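Local coordinates for LPG0439 HIT-related domain-containing protein (Legionella pneumophila subsp. pneumophila, PDB 5L0L) that is of unknown function but, as a HIT-related domain cut from a longer membrane protein, may bind or process a nucleotide or another phosphate-bearing ligand, at residues 37-42 / 51-56; 74-79 / 125-130; 25-30 / 209-214. All blocks are in the same frame, centred on the assembly; numbering follows the deposited sequence.

Interaction 1. Residues 37-42 / 51-56; sequences YSVILN and IIIRYL
Residues 37-42 and 51-56 run antiparallel, their axes meeting at 159° and coming within 4.6 Å. Ser-38 and Arg-54 form one hydrogen-bonded pair, Ile-40 and Ile-52 the next, and all four N-H...O bonds are fairly straight; Ser-38 N to Arg-54 O and Ile-52 N to Ile-40 O are both 2.8 Å. Between these rungs Val-39 sits opposite Ile-53 in a non-hydrogen-bonded pair, with a CA-H...O contact from Ile-53 CA to Ser-38 O. This is the beta hairpin 35-41/51-58 at the centre of the antiparallel sheet of the HIT-like domain. Its Tyr-37, Val-39 and Ile-53 face turns to helix 73-92, and Ile-51 also reaches Phe-186 of helix 176-194. On that face the two tyrosines meet: Tyr-55 brings CD1 over one face of the Tyr-37 ring, 3.5 Å from Tyr-37 CE2, with the planes 39° apart. Tyr-37 OH is hydrogen-bonded to Glu-75 O, Tyr-55 OH to Glu-75 OE2. Further along, Val-39 CG1 touches Ile-51 CD1 at 4.0 Å. The other face is more polar. Ser-38 OG, turned in between its backbone N and carbonyl carbon (chi1 65°), packs against Arg-54 CB and CD and holds a water at 2.7 Å, which donates to Ile-52 O. The Arg-54 chain bends about its CB-CG bond, bringing NE above the carbonyl plane of Tyr-55, 3.0 Å from Tyr-55 O, while NH2 bonds to Ser-16 O; Leu-56 CD2 lies over one guanidinium face. Just past the end of strand 35-41, Ile-52 CD1 abuts Asn-42 ND2 at 3.7 Å; a second water links ND2 to Ile-51 O, and Asn-42 OD1 accepts from Thr-44 N.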
loop_
_atom_site.group_PDB
_atom_site.type_symbol
_atom_site.label_atom_id
_atom_site.label_comp_id
_atom_site.label_asym_id
_atom_site.label_seq_id
_atom_site.Cartn_x
_atom_site.Cartn_y
_atom_site.Cartn_z
ATOM N N TYR A 37 -6.305 -12.237 -10.181
ATOM C CA TYR A 37 -5.026 -11.636 -9.738
ATOM C C TYR A 37 -3.939 -12.700 -9.613
ATOM O O TYR A 37 -4.241 -13.836 -9.236
ATOM C CB TYR A 37 -5.211 -10.946 -8.375
ATOM C CG TYR A 37 -6.256 -9.855 -8.401
ATOM C CD1 TYR A 37 -7.597 -10.160 -8.222
ATOM C CD2 TYR A 37 -5.906 -8.532 -8.649
ATOM C CE1 TYR A 37 -8.578 -9.179 -8.260
ATOM C CE2 TYR A 37 -6.884 -7.538 -8.701
ATOM C CZ TYR A 37 -8.219 -7.876 -8.532
ATOM O OH TYR A 37 -9.182 -6.899 -8.593
ATOM N N SER A 38 -2.698 -12.364 -9.966
ATOM C CA SER A 38 -1.544 -13.224 -9.750
ATOM C C SER A 38 -0.727 -12.743 -8.560
ATOM O O SER A 38 -0.667 -11.547 -8.293
ATOM C CB SER A 38 -0.631 -13.284 -10.975
ATOM O OG SER A 38 -0.056 -12.048 -11.255
ATOM N N VAL A 39 -0.176 -13.684 -7.821
ATOM C CA VAL A 39 0.752 -13.438 -6.748
ATOM C C VAL A 39 2.043 -14.165 -7.103
ATOM O O VAL A 39 2.047 -15.398 -7.234
ATOM C CB VAL A 39 0.204 -13.936 -5.402
ATOM C CG1 VAL A 39 1.236 -13.728 -4.312
ATOM C CG2 VAL A 39 -1.154 -13.257 -5.089
ATOM N N ILE A 40 3.147 -13.426 -7.271
ATOM C CA ILE A 40 4.435 -14.024 -7.628
ATOM C C ILE A 40 5.536 -13.454 -6.737
ATOM O O ILE A 40 5.422 -12.323 -6.247
ATOM C CB ILE A 40 4.797 -13.819 -9.143
ATOM C CG1 ILE A 40 5.250 -12.387 -9.428
ATOM C CG2 ILE A 40 3.610 -14.175 -10.049
ATOM C CD1 ILE A 40 5.722 -12.168 -10.850
ATOM N N LEU A 41 6.604 -14.214 -6.514
ATOM C CA LEU A 41 7.800 -13.612 -5.922
ATOM C C LEU A 41 8.438 -12.696 -6.978
ATOM O O LEU A 41 8.430 -13.006 -8.182
ATOM C CB LEU A 41 8.808 -14.651 -5.425
ATOM C CG LEU A 41 8.435 -15.358 -4.141
ATOM C CD1 LEU A 41 9.333 -16.579 -3.982
ATOM C CD2 LEU A 41 8.580 -14.440 -2.922
ATOM N N ASN A 42 8.949 -11.564 -6.526
ATOM C CA ASN A 42 9.586 -10.616 -7.430
ATOM C C ASN A 42 10.817 -11.265 -8.079
ATOM O O ASN A 42 11.738 -11.650 -7.357
ATOM C CB ASN A 42 9.964 -9.344 -6.679
ATOM C CG ASN A 42 10.410 -8.242 -7.613
ATOM O OD1 ASN A 42 11.315 -8.447 -8.437
ATOM N ND2 ASN A 42 9.806 -7.073 -7.496
ATOM N N ILE A 51 6.936 -9.868 -2.877
ATOM C CA ILE A 51 5.988 -10.369 -3.868
ATOM C C ILE A 51 5.399 -9.219 -4.680
ATOM O O ILE A 51 5.450 -8.056 -4.271
ATOM C CB ILE A 51 4.844 -11.187 -3.244
ATOM C CG1 ILE A 51 4.038 -10.333 -2.274
ATOM C CG2 ILE A 51 5.398 -12.471 -2.625
ATOM C CD1 ILE A 51 2.750 -10.970 -1.803
ATOM N N ILE A 52 4.883 -9.562 -5.849
ATOM C CA ILE A 52 4.069 -8.646 -6.667
ATOM C C ILE A 52 2.677 -9.267 -6.756
ATOM O O ILE A 52 2.532 -10.458 -7.055
ATOM C CB ILE A 52 4.638 -8.494 -8.073
ATOM C CG1 ILE A 52 6.096 -8.008 -8.024
ATOM C CG2 ILE A 52 3.778 -7.534 -8.916
ATOM C CD1 ILE A 52 6.839 -8.171 -9.342
ATOM N N ILE A 53 1.664 -8.463 -6.473
ATOM C CA ILE A 53 0.283 -8.848 -6.616
ATOM C C ILE A 53 -0.211 -8.021 -7.781
ATOM O O ILE A 53 -0.111 -6.777 -7.739
ATOM C CB ILE A 53 -0.529 -8.511 -5.356
ATOM C CG1 ILE A 53 0.087 -9.216 -4.146
ATOM C CG2 ILE A 53 -2.012 -8.879 -5.573
ATOM C CD1 ILE A 53 -0.629 -8.943 -2.836
ATOM N N ARG A 54 -0.692 -8.709 -8.825
ATOM C CA ARG A 54 -1.010 -8.077 -10.087
ATOM C C ARG A 54 -2.394 -8.469 -10.599
ATOM O O ARG A 54 -2.792 -9.633 -10.541
ATOM C CB ARG A 54 0.079 -8.400 -11.121
ATOM C CG ARG A 54 -0.221 -7.968 -12.555
ATOM C CD ARG A 54 -0.899 -9.073 -13.306
ATOM N NE ARG A 54 -1.084 -8.781 -14.740
ATOM C CZ ARG A 54 -0.241 -9.131 -15.723
ATOM N NH1 ARG A 54 0.897 -9.790 -15.493
ATOM N NH2 ARG A 54 -0.559 -8.816 -16.963
ATOM N N TYR A 55 -3.118 -7.475 -11.099
ATOM C CA TYR A 55 -4.436 -7.713 -11.677
ATOM C C TYR A 55 -4.229 -8.212 -13.097
ATOM O O TYR A 55 -3.629 -7.509 -13.913
ATOM C CB TYR A 55 -5.207 -6.392 -11.698
ATOM C CG TYR A 55 -6.533 -6.431 -12.412
ATOM C CD1 TYR A 55 -7.456 -7.434 -12.159
ATOM C CD2 TYR A 55 -6.885 -5.409 -13.304
ATOM C CE1 TYR A 55 -8.697 -7.451 -12.825
ATOM C CE2 TYR A 55 -8.123 -5.413 -13.953
ATOM C CZ TYR A 55 -9.007 -6.452 -13.720
ATOM O OH TYR A 55 -10.261 -6.450 -14.360
ATOM N N LEU A 56 -4.723 -9.409 -13.377
ATOM C CA LEU A 56 -4.610 -10.021 -14.695
ATOM C C LEU A 56 -5.714 -9.533 -15.635
ATOM O O LEU A 56 -5.437 -8.967 -16.679
ATOM C CB LEU A 56 -4.670 -11.556 -14.574
ATOM C CG LEU A 56 -3.565 -12.225 -13.772
ATOM C CD1 LEU A 56 -3.944 -13.658 -13.356
ATOM C CD2 LEU A 56 -2.287 -12.218 -14.587
HETATM O O HOH W 1 2.013 -10.949 -9.924
HETATM O O HOH W 2 7.766 -6.594 -5.222
#

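Interaction 2. Residues 74-79 / 125-130; sequences SEQRGL and SMLHLH. With SO4 (sulfate ion), chain C.
Leu-79 and Leu-127 close the tight half of this contact, sliding past each other in opposite directions as helix 73-92 lies over strand 128-134. Leu-79 is the wedge: its CD2 methyl sits 3.9 Å from Leu-127 CD1 and 3.8 Å from Leu-129 CD2, so one branch reaches the two leucines on either side of His-128. Leu-127 holds its CG anti to the backbone N (chi1 177°), and from there its two methyls part company. CD2 lies against the backbone of Glu-75, 3.5 Å from Glu-75 O, while CD1 touches both Leu-79 and Gln-76, coming to 4.0 Å from Gln-76 NE2; the Gln-76 chain crosses Leu-127 at about a right angle. The Gln-76 amide itself is held by Gln-101, and the Glu-75 carboxylate forms a salt bridge with Arg-69. No hydrogen bond crosses between the segments. The reverse side of the strand is looser and polar, with His-128 and His-130 only partly buried and His-128 pointing away from the helix. His-128 ND1 donates to Met-126 O (2.8 Å), the oxygen lying in the ring plane, which fixes the ring and directs NE2 outward. There His-128 NE2 bonds to sulfate O1 at 2.9 Å, and His-130 NE2 to sulfate O3 at 2.9 Å; backbone N-H groups of Gly-103 and Asn-105 also bond the sulfate. The ion probably came from the crystallisation liquor. Two histidines one residue apart on a strand, holding an anion beside backbone amides, resemble the His-x-His part of the histidine triad motif, consistent with a phosphate pocket here.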
loop_
_atom_site.group_PDB
_atom_site.type_symbol
_atom_site.label_atom_id
_atom_site.label_comp_id
_atom_site.label_asym_id
_atom_site.label_seq_id
_atom_site.Cartn_x
_atom_site.Cartn_y
_atom_site.Cartn_z
ATOM N N SER A 74 -13.922 -1.512 -8.398
ATOM C CA SER A 74 -13.943 -2.966 -8.135
ATOM C C SER A 74 -12.574 -3.622 -8.354
ATOM O O SER A 74 -12.196 -4.522 -7.602
ATOM C CB SER A 74 -14.921 -3.702 -9.026
ATOM O OG SER A 74 -16.174 -3.061 -8.946
ATOM N N GLU A 75 -11.885 -3.195 -9.402
ATOM C CA GLU A 75 -10.554 -3.724 -9.714
ATOM C C GLU A 75 -9.566 -3.383 -8.607
ATOM O O GLU A 75 -8.816 -4.251 -8.143
ATOM C CB GLU A 75 -10.080 -3.215 -11.100
ATOM C CG GLU A 75 -10.885 -3.824 -12.256
ATOM C CD GLU A 75 -10.702 -3.166 -13.616
ATOM O OE1 GLU A 75 -10.289 -1.985 -13.705
ATOM O OE2 GLU A 75 -10.966 -3.857 -14.616
ATOM N N GLN A 76 -9.570 -2.123 -8.182
ATOM C CA GLN A 76 -8.720 -1.692 -7.073
ATOM C C GLN A 76 -9.072 -2.404 -5.768
ATOM O O GLN A 76 -8.191 -2.833 -4.987
ATOM C CB GLN A 76 -8.806 -0.164 -6.906
ATOM C CG GLN A 76 -8.000 0.375 -5.718
ATOM C CD GLN A 76 -6.500 0.360 -5.997
ATOM O OE1 GLN A 76 -5.731 -0.523 -5.500
ATOM N NE2 GLN A 76 -6.074 1.273 -6.806
ATOM N N ARG A 77 -10.371 -2.517 -5.507
ATOM C CA ARG A 77 -10.816 -3.164 -4.298
ATOM C C ARG A 77 -10.357 -4.628 -4.237
ATOM O O ARG A 77 -9.954 -5.113 -3.182
ATOM C CB ARG A 77 -12.336 -3.094 -4.173
ATOM C CG ARG A 77 -12.767 -3.403 -2.765
ATOM C CD ARG A 77 -14.246 -3.623 -2.671
ATOM N NE ARG A 77 -14.596 -3.759 -1.264
ATOM C CZ ARG A 77 -15.797 -4.097 -0.838
ATOM N NH1 ARG A 77 -16.024 -4.172 0.475
ATOM N NH2 ARG A 77 -16.755 -4.341 -1.710
ATOM N N GLY A 78 -10.454 -5.315 -5.367
ATOM C CA GLY A 78 -10.031 -6.716 -5.455
ATOM C C GLY A 78 -8.525 -6.862 -5.211
ATOM O O GLY A 78 -8.119 -7.769 -4.513
ATOM N N LEU A 79 -7.724 -5.970 -5.788
ATOM C CA LEU A 79 -6.260 -5.954 -5.532
ATOM C C LEU A 79 -6.013 -5.847 -4.040
ATOM O O LEU A 79 -5.217 -6.587 -3.463
ATOM C CB LEU A 79 -5.584 -4.794 -6.265
ATOM C CG LEU A 79 -4.052 -4.837 -6.246
ATOM C CD1 LEU A 79 -3.547 -5.876 -7.219
ATOM C CD2 LEU A 79 -3.418 -3.514 -6.582
ATOM N N SER A 125 1.657 -0.207 -18.051
ATOM C CA SER A 125 1.093 0.090 -16.761
ATOM C C SER A 125 0.038 -0.980 -16.455
ATOM O O SER A 125 -0.895 -1.193 -17.246
ATOM C CB SER A 125 0.498 1.495 -16.735
ATOM O OG SER A 125 -0.242 1.732 -15.548
HETATM N N MSE A 126 0.230 -1.669 -15.329
HETATM C CA MSE A 126 -0.675 -2.706 -14.845
HETATM C C MSE A 126 -1.112 -2.331 -13.463
HETATM O O MSE A 126 -0.361 -1.656 -12.726
HETATM C CB MSE A 126 0.067 -4.034 -14.742
HETATM C CG MSE A 126 0.605 -4.521 -16.060
HETATM SE SE MSE A 126 1.731 -6.110 -15.634
HETATM C CE MSE A 126 3.422 -5.171 -15.753
ATOM N N LEU A 127 -2.305 -2.734 -13.060
ATOM C CA LEU A 127 -2.734 -2.527 -11.666
ATOM C C LEU A 127 -2.002 -3.570 -10.807
ATOM O O LEU A 127 -2.182 -4.756 -10.985
ATOM C CB LEU A 127 -4.233 -2.682 -11.516
ATOM C CG LEU A 127 -4.825 -2.570 -10.108
ATOM C CD1 LEU A 127 -4.583 -1.203 -9.513
ATOM C CD2 LEU A 127 -6.304 -2.927 -10.149
ATOM N N HIS A 128 -1.125 -3.105 -9.931
ATOM C CA HIS A 128 -0.280 -4.043 -9.168
ATOM C C HIS A 128 0.295 -3.363 -7.965
ATOM O O HIS A 128 0.415 -2.137 -7.946
ATOM C CB HIS A 128 0.840 -4.651 -10.046
ATOM C CG HIS A 128 1.965 -3.709 -10.364
ATOM N ND1 HIS A 128 1.811 -2.596 -11.170
ATOM C CD2 HIS A 128 3.252 -3.685 -9.939
ATOM C CE1 HIS A 128 2.969 -1.963 -11.275
ATOM N NE2 HIS A 128 3.860 -2.603 -10.528
ATOM N N LEU A 129 0.674 -4.154 -6.963
ATOM C CA LEU A 129 1.359 -3.616 -5.817
ATOM C C LEU A 129 2.424 -4.587 -5.329
ATOM O O LEU A 129 2.451 -5.750 -5.728
ATOM C CB LEU A 129 0.409 -3.220 -4.696
ATOM C CG LEU A 129 -0.469 -4.235 -3.976
ATOM C CD1 LEU A 129 0.307 -5.067 -2.968
ATOM C CD2 LEU A 129 -1.607 -3.510 -3.269
ATOM N N HIS A 130 3.294 -4.054 -4.489
ATOM C CA HIS A 130 4.463 -4.766 -3.949
ATOM C C HIS A 130 4.212 -4.991 -2.477
ATOM O O HIS A 130 3.681 -4.124 -1.802
ATOM C CB HIS A 130 5.716 -3.901 -4.079
ATOM C CG HIS A 130 5.999 -3.486 -5.475
ATOM N ND1 HIS A 130 6.645 -4.309 -6.362
ATOM C CD2 HIS A 130 5.646 -2.373 -6.164
ATOM C CE1 HIS A 130 6.688 -3.713 -7.547
ATOM N NE2 HIS A 130 6.131 -2.516 -7.437
HETATM S S SO4 C . 6.655 -0.183 -9.913
HETATM O O1 SO4 C . 6.508 -1.509 -10.581
HETATM O O2 SO4 C . 6.702 0.733 -11.046
HETATM O O3 SO4 C . 5.465 -0.185 -9.071
HETATM O O4 SO4 C . 7.957 -0.460 -9.289
#

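Interaction 3. Residues 25-30 / 209-214; sequences SIAVIT and VTIHDK
His-212 swings its ring anti to the backbone N (chi1 179°), which brings one face of the imidazole up to Ser-25 CB, offset toward the rim; Ser-25 also turns its OG anti to the backbone N, placing it beside His-212 CB at 3.6 Å. The CH-pi contact is 4.1 Å from Ser-25 CB to the centroid of the His-212 ring. The backbones behind them are antiparallel, at 158°. Val-28 and Thr-210 form the hydrogen-bonded pair, with Thr-210 N to Val-28 O at 2.8 Å and Val-28 N to Thr-210 O at 2.9 Å. Past the end of the strand, His-212 N still reaches Ile-26 O at 3.0 Å; the N-H points almost straight at the oxygen (173°) but approaches from above the carbonyl plane. Ala-27 pairs with Ile-211, and its small CB rests on Thr-210 O. Ile-29 and Val-209 lie side by side, CD1 of Ile-29 meeting CG2 of Val-209 at 4.2 Å. On the opposite face a water donates a weak bond to Val-28 O and is 3.2 Å from Thr-30 OG1, near the exposed Thr-210. Strand 207-211 thus forms one outer edge of the six-stranded sheet within this chain, returning from the C-terminal part to lie beside strand 25-31. On the other flank of strand 25-31, Ile-26 and Ala-27 both face Val-39 in a classic beta bulge. The Ile-29 and Val-209 side packs against Leu-85 of helix 73-92, and helix 176-194 meets Val-209 through Val-194 and Ile-211 through Leu-190.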
loop_
_atom_site.group_PDB
_atom_site.type_symbol
_atom_site.label_atom_id
_atom_site.label_comp_id
_atom_site.label_asym_id
_atom_site.label_seq_id
_atom_site.Cartn_x
_atom_site.Cartn_y
_atom_site.Cartn_z
ATOM N N SER A 25 5.842 -17.896 -9.758
ATOM C CA SER A 25 4.435 -17.795 -9.407
ATOM C C SER A 25 4.064 -18.626 -8.156
ATOM O O SER A 25 4.392 -19.827 -8.059
ATOM C CB SER A 25 3.566 -18.167 -10.621
ATOM O OG SER A 25 2.202 -18.028 -10.270
ATOM N N ILE A 26 3.358 -17.984 -7.235
ATOM C CA ILE A 26 2.816 -18.600 -6.042
ATOM C C ILE A 26 1.376 -19.062 -6.293
ATOM O O ILE A 26 1.039 -20.208 -5.987
ATOM C CB ILE A 26 2.857 -17.648 -4.837
ATOM C CG1 ILE A 26 4.319 -17.285 -4.510
ATOM C CG2 ILE A 26 2.116 -18.226 -3.621
ATOM C CD1 ILE A 26 4.480 -16.021 -3.672
ATOM N N ALA A 27 0.538 -18.169 -6.804
ATOM C CA ALA A 27 -0.917 -18.473 -6.928
ATOM C C ALA A 27 -1.635 -17.534 -7.852
ATOM O O ALA A 27 -1.150 -16.440 -8.150
ATOM C CB ALA A 27 -1.602 -18.453 -5.553
ATOM N N VAL A 28 -2.828 -17.969 -8.286
ATOM C CA VAL A 28 -3.812 -17.091 -8.868
ATOM C C VAL A 28 -5.011 -17.040 -7.916
ATOM O O VAL A 28 -5.450 -18.066 -7.375
ATOM C CB VAL A 28 -4.217 -17.534 -10.294
ATOM C CG1 VAL A 28 -5.385 -16.724 -10.821
ATOM C CG2 VAL A 28 -3.030 -17.401 -11.254
ATOM N N ILE A 29 -5.534 -15.836 -7.717
ATOM C CA ILE A 29 -6.609 -15.570 -6.761
ATOM C C ILE A 29 -7.714 -14.806 -7.493
ATOM O O ILE A 29 -7.438 -13.785 -8.127
ATOM C CB ILE A 29 -6.088 -14.809 -5.535
ATOM C CG1 ILE A 29 -4.855 -15.581 -4.995
ATOM C CG2 ILE A 29 -7.225 -14.585 -4.527
ATOM C CD1 ILE A 29 -4.224 -15.182 -3.679
ATOM N N THR A 30 -8.946 -15.337 -7.413
ATOM C CA THR A 30 -10.112 -14.743 -8.078
ATOM C C THR A 30 -11.021 -14.138 -7.023
ATOM O O THR A 30 -11.313 -14.781 -6.010
ATOM C CB THR A 30 -10.883 -15.768 -8.910
ATOM O OG1 THR A 30 -10.030 -16.250 -9.949
ATOM C CG2 THR A 30 -12.129 -15.119 -9.559
ATOM N N VAL A 209 -8.539 -19.264 -4.192
ATOM C CA VAL A 209 -7.103 -19.340 -4.350
ATOM C C VAL A 209 -6.751 -20.651 -5.057
ATOM O O VAL A 209 -7.200 -21.711 -4.622
ATOM C CB VAL A 209 -6.444 -19.344 -2.959
ATOM C CG1 VAL A 209 -4.938 -19.489 -3.078
ATOM C CG2 VAL A 209 -6.831 -18.107 -2.170
ATOM N N THR A 210 -5.970 -20.568 -6.135
ATOM C CA THR A 210 -5.385 -21.728 -6.787
ATOM C C THR A 210 -3.841 -21.608 -6.763
ATOM O O THR A 210 -3.261 -20.763 -7.466
ATOM C CB THR A 210 -5.865 -21.846 -8.250
ATOM O OG1 THR A 210 -7.292 -21.883 -8.268
ATOM C CG2 THR A 210 -5.344 -23.128 -8.909
ATOM N N ILE A 211 -3.193 -22.483 -6.001
ATOM C CA ILE A 211 -1.731 -22.521 -5.913
ATOM C C ILE A 211 -1.183 -22.947 -7.266
ATOM O O ILE A 211 -1.726 -23.853 -7.885
ATOM C CB ILE A 211 -1.241 -23.536 -4.870
ATOM C CG1 ILE A 211 -1.733 -23.188 -3.466
ATOM C CG2 ILE A 211 0.288 -23.677 -4.911
ATOM C CD1 ILE A 211 -1.273 -21.876 -2.897
ATOM N N HIS A 212 -0.128 -22.297 -7.732
ATOM C CA HIS A 212 0.515 -22.637 -8.996
ATOM C C HIS A 212 1.388 -23.891 -8.846
ATOM O O HIS A 212 2.320 -23.882 -8.073
ATOM C CB HIS A 212 1.402 -21.487 -9.466
ATOM C CG HIS A 212 2.122 -21.760 -10.752
ATOM N ND1 HIS A 212 1.542 -21.548 -11.981
ATOM C CD2 HIS A 212 3.376 -22.202 -11.005
ATOM C CE1 HIS A 212 2.405 -21.840 -12.938
ATOM N NE2 HIS A 212 3.523 -22.254 -12.371
ATOM N N ASP A 213 1.087 -24.960 -9.580
ATOM C CA ASP A 213 1.978 -26.132 -9.607
ATOM C C ASP A 213 3.207 -25.843 -10.475
ATOM O O ASP A 213 3.069 -25.405 -11.617
ATOM C CB ASP A 213 1.255 -27.380 -10.150
ATOM C CG ASP A 213 0.151 -27.860 -9.225
ATOM O OD1 ASP A 213 0.116 -27.445 -8.050
ATOM O OD2 ASP A 213 -0.699 -28.665 -9.670
ATOM N N LYS A 214 4.396 -26.054 -9.918
ATOM C CA LYS A 214 5.654 -25.913 -10.681
ATOM C C LYS A 214 5.655 -26.801 -11.947
ATOM O O LYS A 214 5.178 -27.943 -11.918
ATOM C CB LYS A 214 6.872 -26.263 -9.817
ATOM C CG LYS A 214 7.628 -25.074 -9.259
ATOM C CD LYS A 214 9.033 -25.492 -8.827
ATOM C CE LYS A 214 9.830 -24.312 -8.265
ATOM N NZ LYS A 214 10.147 -23.311 -9.307
HETATM O O HOH W 3 -8.193 -18.554 -8.722
#

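Interactions 1, 2 and 3 all involve one six-stranded antiparallel sheet. Interaction 1 is its buried centre, a local hairpin held by backbone bonds, whereas interaction 3 uses the same bonding to join strands far apart in sequence at a partly exposed edge. Interaction 2 differs in kind: helix meets strand through leucine methyls, with polar chemistry left to the histidines on the reverse side. Interactions 1 and 2 meet at Glu-75; strand 35-41 of interaction 1 and strand 25-31 of interaction 3 are neighbours in the sheet and bond to each other. Interactions 2 and 3 do not touch, their centres about 17 Å apart.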